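Local coordinates for protein N2152 (Neocallimastix frontalis, PDB 5U22) that is a family 39 glycoside hydrolase from an anaerobic rumen fungus, probably acting on rare arabinosyl substrates, at residues A[37-49]-A[59-73]. Numbering follows the deposited sequence.
Sequences THCASGAHYGLIE and VAPLNINVMRAPARA
V59 and L47 open the contact, with V59 CG2 against L47 CD1. Here residues 42-45 close a TIM barrel, pairing with strand 66-70 on one side and, through G42 and H44, with I278 of strand 275-278 on the other. L62 O is linked by a water to S41 OG. The N63 amide lies obliquely by the H38 ring; its ND2 bonds G310 O, while H38 NE2 bonds M312 O. N65 holds the type I turn H38 to S41 twice. Its N donates to S41 O at 2.8 Å, in the carbonyl plane. With CG anti to the backbone N (chi1 -177°), its ND2 meets C39 O at 3.2 Å. G42 CA gives a C-H...O contact to V66 O. The bent M67 chain passes SD by A43 N and sets CE 3.8 Å from L47 CB. R68 makes a single parallel bridge with H44: R68 N donates to A43 O at 3.3 Å, from above the carbonyl plane, and Y45 N donates to R68 O at 3.0 Å. R68 NH1 sits over the centre of the H44 ring, and the Y45 ring edge covers the opposite face. The guanidinium also forms salt bridges with E143 and E246. A bound BTB about 4 Å from the H44 side chain is consistent with an active-site pocket here. P70 CD lies 3.7 Å from the Y45 ring centroid, over the face, a CH-pi contact. Y45 OH is hydrogen-bonded to D105 OD2. An alanine in place of Y45 would probably uncover P70 and leave D105 without its hydroxyl partner. At the far end, one water lies within hydrogen-bonding distance of both Y45 OH and R72 O.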
loop_
_atom_site.group_PDB
_atom_site.type_symbol
_atom_site.label_atom_id
_atom_site.label_comp_id
_atom_site.label_asym_id
_atom_site.label_seq_id
_atom_site.Cartn_x
_atom_site.Cartn_y
_atom_site.Cartn_z
ATOM N N THR A 37 5.804 -4.963 8.790
ATOM C CA THR A 37 5.004 -5.775 7.885
ATOM C C THR A 37 5.072 -5.314 6.437
ATOM O O THR A 37 4.533 -6.004 5.563
ATOM C CB THR A 37 3.535 -5.786 8.327
ATOM O OG1 THR A 37 2.974 -4.482 8.124
ATOM C CG2 THR A 37 3.421 -6.156 9.804
ATOM N N HIS A 38 5.722 -4.184 6.158
ATOM C CA HIS A 38 5.801 -3.619 4.809
ATOM C C HIS A 38 4.407 -3.481 4.212
ATOM O O HIS A 38 4.148 -3.858 3.066
ATOM C CB HIS A 38 6.720 -4.462 3.924
ATOM C CG HIS A 38 7.890 -5.008 4.672
ATOM N ND1 HIS A 38 7.981 -6.332 5.046
ATOM C CD2 HIS A 38 8.974 -4.392 5.197
ATOM C CE1 HIS A 38 9.096 -6.515 5.735
ATOM N NE2 HIS A 38 9.717 -5.352 5.842
ATOM N N CYS A 39 3.504 -2.920 5.016
ATOM C CA CYS A 39 2.086 -2.966 4.676
ATOM C C CYS A 39 1.793 -2.299 3.339
ATOM O O CYS A 39 0.899 -2.746 2.620
ATOM C CB CYS A 39 1.249 -2.327 5.789
ATOM S SG CYS A 39 1.465 -0.536 6.042
ATOM N N ALA A 40 2.547 -1.264 2.970
ATOM C CA ALA A 40 2.269 -0.526 1.745
ATOM C C ALA A 40 2.993 -1.094 0.524
ATOM O O ALA A 40 2.967 -0.463 -0.536
ATOM C CB ALA A 40 2.627 0.957 1.929
ATOM N N SER A 41 3.606 -2.279 0.639
ATOM C CA SER A 41 4.402 -2.857 -0.448
ATOM C C SER A 41 3.503 -3.724 -1.324
ATOM O O SER A 41 3.415 -4.946 -1.161
ATOM C CB SER A 41 5.568 -3.674 0.095
ATOM O OG SER A 41 6.426 -2.908 0.915
ATOM N N GLY A 42 2.839 -3.078 -2.280
ATOM C CA GLY A 42 1.987 -3.794 -3.223
ATOM C C GLY A 42 1.471 -2.835 -4.274
ATOM O O GLY A 42 1.627 -1.618 -4.154
ATOM N N ALA A 43 0.842 -3.400 -5.314
ATOM C CA ALA A 43 0.333 -2.576 -6.411
ATOM C C ALA A 43 -0.819 -3.263 -7.132
ATOM O O ALA A 43 -0.842 -4.487 -7.273
ATOM C CB ALA A 43 1.432 -2.247 -7.426
ATOM N N HIS A 44 -1.763 -2.446 -7.601
ATOM C CA HIS A 44 -2.869 -2.911 -8.434
ATOM C C HIS A 44 -2.369 -3.196 -9.846
ATOM O O HIS A 44 -1.749 -2.331 -10.465
ATOM C CB HIS A 44 -3.965 -1.846 -8.462
ATOM C CG HIS A 44 -5.217 -2.283 -9.150
ATOM N ND1 HIS A 44 -5.759 -3.534 -8.961
ATOM C CD2 HIS A 44 -6.046 -1.635 -10.005
ATOM C CE1 HIS A 44 -6.863 -3.645 -9.679
ATOM N NE2 HIS A 44 -7.064 -2.503 -10.315
ATOM N N TYR A 45 -2.634 -4.410 -10.356
ATOM C CA TYR A 45 -2.077 -4.865 -11.641
ATOM C C TYR A 45 -0.563 -4.673 -11.695
ATOM O O TYR A 45 0.017 -4.482 -12.771
ATOM C CB TYR A 45 -2.714 -4.152 -12.839
ATOM C CG TYR A 45 -4.092 -4.627 -13.257
ATOM C CD1 TYR A 45 -5.228 -4.243 -12.549
ATOM C CD2 TYR A 45 -4.259 -5.416 -14.404
ATOM C CE1 TYR A 45 -6.493 -4.637 -12.956
ATOM C CE2 TYR A 45 -5.533 -5.828 -14.815
ATOM C CZ TYR A 45 -6.640 -5.424 -14.092
ATOM O OH TYR A 45 -7.899 -5.823 -14.490
ATOM N N GLY A 46 0.089 -4.674 -10.528
ATOM C CA GLY A 46 1.520 -4.454 -10.506
ATOM C C GLY A 46 2.308 -5.666 -10.920
ATOM O O GLY A 46 3.447 -5.531 -11.372
ATOM N N LEU A 47 1.712 -6.845 -10.779
ATOM C CA LEU A 47 2.306 -8.106 -11.195
ATOM C C LEU A 47 1.290 -8.812 -12.071
ATOM O O LEU A 47 0.136 -8.962 -11.666
ATOM C CB LEU A 47 2.661 -8.972 -9.982
ATOM C CG LEU A 47 3.203 -10.374 -10.250
ATOM C CD1 LEU A 47 4.479 -10.308 -11.074
ATOM C CD2 LEU A 47 3.449 -11.105 -8.926
ATOM N N ILE A 48 1.699 -9.226 -13.269
ATOM C CA ILE A 48 0.785 -9.961 -14.144
ATOM C C ILE A 48 1.432 -11.267 -14.585
ATOM O O ILE A 48 2.433 -11.702 -13.998
ATOM C CB ILE A 48 0.348 -9.105 -15.345
ATOM C CG1 ILE A 48 1.556 -8.668 -16.183
ATOM C CG2 ILE A 48 -0.432 -7.871 -14.848
ATOM C CD1 ILE A 48 1.148 -7.818 -17.374
ATOM N N GLU A 49 0.859 -11.909 -15.611
ATOM C CA GLU A 49 1.233 -13.290 -15.917
ATOM C C GLU A 49 2.712 -13.407 -16.249
ATOM O O GLU A 49 3.378 -14.353 -15.810
ATOM C CB GLU A 49 0.385 -13.837 -17.070
ATOM C CG GLU A 49 -1.063 -14.175 -16.699
ATOM C CD GLU A 49 -2.007 -13.003 -16.911
ATOM O OE1 GLU A 49 -1.522 -11.849 -16.954
ATOM O OE2 GLU A 49 -3.234 -13.241 -17.045
ATOM N N VAL A 59 10.822 -8.686 -8.441
ATOM C CA VAL A 59 9.696 -8.820 -7.518
ATOM C C VAL A 59 10.174 -9.329 -6.167
ATOM O O VAL A 59 9.928 -8.702 -5.127
ATOM C CB VAL A 59 8.620 -9.755 -8.097
ATOM C CG1 VAL A 59 7.434 -9.839 -7.158
ATOM C CG2 VAL A 59 8.194 -9.287 -9.490
ATOM N N ALA A 60 10.843 -10.476 -6.178
ATOM C CA ALA A 60 11.320 -11.084 -4.939
ATOM C C ALA A 60 12.066 -10.123 -4.014
ATOM O O ALA A 60 11.835 -10.191 -2.792
ATOM C CB ALA A 60 12.209 -12.295 -5.271
ATOM N N PRO A 61 12.948 -9.237 -4.490
ATOM C CA PRO A 61 13.704 -8.388 -3.551
ATOM C C PRO A 61 12.867 -7.369 -2.815
ATOM O O PRO A 61 13.365 -6.770 -1.853
ATOM C CB PRO A 61 14.723 -7.687 -4.453
ATOM C CG PRO A 61 14.860 -8.605 -5.628
ATOM C CD PRO A 61 13.463 -9.081 -5.864
ATOM N N LEU A 62 11.630 -7.140 -3.225
ATOM C CA LEU A 62 10.830 -6.080 -2.626
ATOM C C LEU A 62 10.098 -6.508 -1.365
ATOM O O LEU A 62 9.539 -5.645 -0.680
ATOM C CB LEU A 62 9.809 -5.559 -3.641
ATOM C CG LEU A 62 10.401 -4.808 -4.829
ATOM C CD1 LEU A 62 9.293 -4.290 -5.715
ATOM C CD2 LEU A 62 11.288 -3.670 -4.319
ATOM N N ASN A 63 10.063 -7.802 -1.050
ATOM C CA ASN A 63 9.366 -8.279 0.149
ATOM C C ASN A 63 7.891 -7.869 0.111
ATOM O O ASN A 63 7.347 -7.318 1.071
ATOM C CB ASN A 63 10.055 -7.751 1.411
ATOM C CG ASN A 63 10.005 -8.723 2.564
ATOM O OD1 ASN A 63 9.519 -9.848 2.434
ATOM N ND2 ASN A 63 10.532 -8.297 3.708
ATOM N N ILE A 64 7.256 -8.139 -1.034
ATOM C CA ILE A 64 5.863 -7.781 -1.280
ATOM C C ILE A 64 4.951 -8.230 -0.145
ATOM O O ILE A 64 5.085 -9.337 0.388
ATOM C CB ILE A 64 5.425 -8.410 -2.616
ATOM C CG1 ILE A 64 6.178 -7.770 -3.790
ATOM C CG2 ILE A 64 3.917 -8.285 -2.808
ATOM C CD1 ILE A 64 5.862 -6.290 -3.975
ATOM N N ASN A 65 3.986 -7.368 0.204
ATOM C CA ASN A 65 2.951 -7.705 1.172
ATOM C C ASN A 65 1.732 -8.253 0.438
ATOM O O ASN A 65 1.562 -9.471 0.334
ATOM C CB ASN A 65 2.593 -6.481 2.025
ATOM C CG ASN A 65 1.585 -6.789 3.098
ATOM O OD1 ASN A 65 1.553 -7.892 3.651
ATOM N ND2 ASN A 65 0.741 -5.811 3.402
ATOM N N VAL A 66 0.892 -7.376 -0.109
ATOM C CA VAL A 66 -0.336 -7.797 -0.776
ATOM C C VAL A 66 -0.440 -7.078 -2.111
ATOM O O VAL A 66 -0.414 -5.840 -2.152
ATOM C CB VAL A 66 -1.592 -7.515 0.065
ATOM C CG1 VAL A 66 -2.809 -8.069 -0.645
ATOM C CG2 VAL A 66 -1.468 -8.119 1.451
ATOM N N MET A 67 -0.575 -7.850 -3.197
ATOM C CA MET A 67 -0.883 -7.288 -4.504
ATOM C C MET A 67 -2.392 -7.288 -4.730
ATOM O O MET A 67 -3.162 -7.826 -3.931
ATOM C CB MET A 67 -0.189 -8.080 -5.617
ATOM C CG MET A 67 1.308 -8.198 -5.454
ATOM S SD MET A 67 2.211 -6.627 -5.550
ATOM C CE MET A 67 2.218 -6.276 -7.309
ATOM N N ARG A 68 -2.822 -6.709 -5.855
ATOM C CA ARG A 68 -4.220 -6.752 -6.274
ATOM C C ARG A 68 -4.284 -7.109 -7.749
ATOM O O ARG A 68 -3.483 -6.621 -8.552
ATOM C CB ARG A 68 -4.916 -5.409 -6.014
ATOM C CG ARG A 68 -6.441 -5.365 -6.240
ATOM C CD ARG A 68 -6.935 -4.142 -5.471
ATOM N NE ARG A 68 -8.348 -3.773 -5.568
ATOM C CZ ARG A 68 -8.802 -2.734 -6.274
ATOM N NH1 ARG A 68 -7.976 -2.007 -7.023
ATOM N NH2 ARG A 68 -10.092 -2.432 -6.245
ATOM N N ALA A 69 -5.223 -7.982 -8.099
ATOM C CA ALA A 69 -5.300 -8.487 -9.461
ATOM C C ALA A 69 -6.749 -8.795 -9.788
ATOM O O ALA A 69 -7.542 -9.070 -8.879
ATOM C CB ALA A 69 -4.428 -9.743 -9.647
ATOM N N PRO A 70 -7.121 -8.761 -11.069
ATOM C CA PRO A 70 -8.499 -9.079 -11.459
ATOM C C PRO A 70 -8.801 -10.560 -11.315
ATOM O O PRO A 70 -7.956 -11.416 -11.579
ATOM C CB PRO A 70 -8.543 -8.667 -12.935
ATOM C CG PRO A 70 -7.091 -8.847 -13.402
ATOM C CD PRO A 70 -6.294 -8.346 -12.220
ATOM N N ALA A 71 -10.050 -10.865 -10.936
ATOM C CA ALA A 71 -10.447 -12.266 -10.812
ATOM C C ALA A 71 -10.365 -12.996 -12.151
ATOM O O ALA A 71 -10.075 -14.199 -12.184
ATOM C CB ALA A 71 -11.863 -12.370 -10.227
ATOM N N ARG A 72 -10.626 -12.294 -13.260
ATOM C CA ARG A 72 -10.495 -12.843 -14.602
ATOM C C ARG A 72 -9.820 -11.818 -15.500
ATOM O O ARG A 72 -9.915 -10.612 -15.269
ATOM C CB ARG A 72 -11.852 -13.216 -15.205
ATOM C CG ARG A 72 -12.621 -14.255 -14.431
ATOM C CD ARG A 72 -11.939 -15.617 -14.477
ATOM N NE ARG A 72 -12.893 -16.688 -14.216
ATOM C CZ ARG A 72 -12.581 -17.959 -13.958
ATOM N NH1 ARG A 72 -11.320 -18.365 -13.889
ATOM N NH2 ARG A 72 -13.555 -18.838 -13.773
ATOM N N ALA A 73 -9.133 -12.305 -16.527
ATOM C CA ALA A 73 -8.536 -11.435 -17.529
ATOM C C ALA A 73 -8.742 -12.048 -18.907
ATOM O O ALA A 73 -8.950 -13.257 -19.045
ATOM C CB ALA A 73 -7.037 -11.210 -17.267
HETATM O O HOH W 1 8.699 -3.033 -0.723
HETATM O O HOH W 2 -9.485 -7.837 -16.146
HETATM O O HOH W 3 -0.875 -7.686 -9.222
#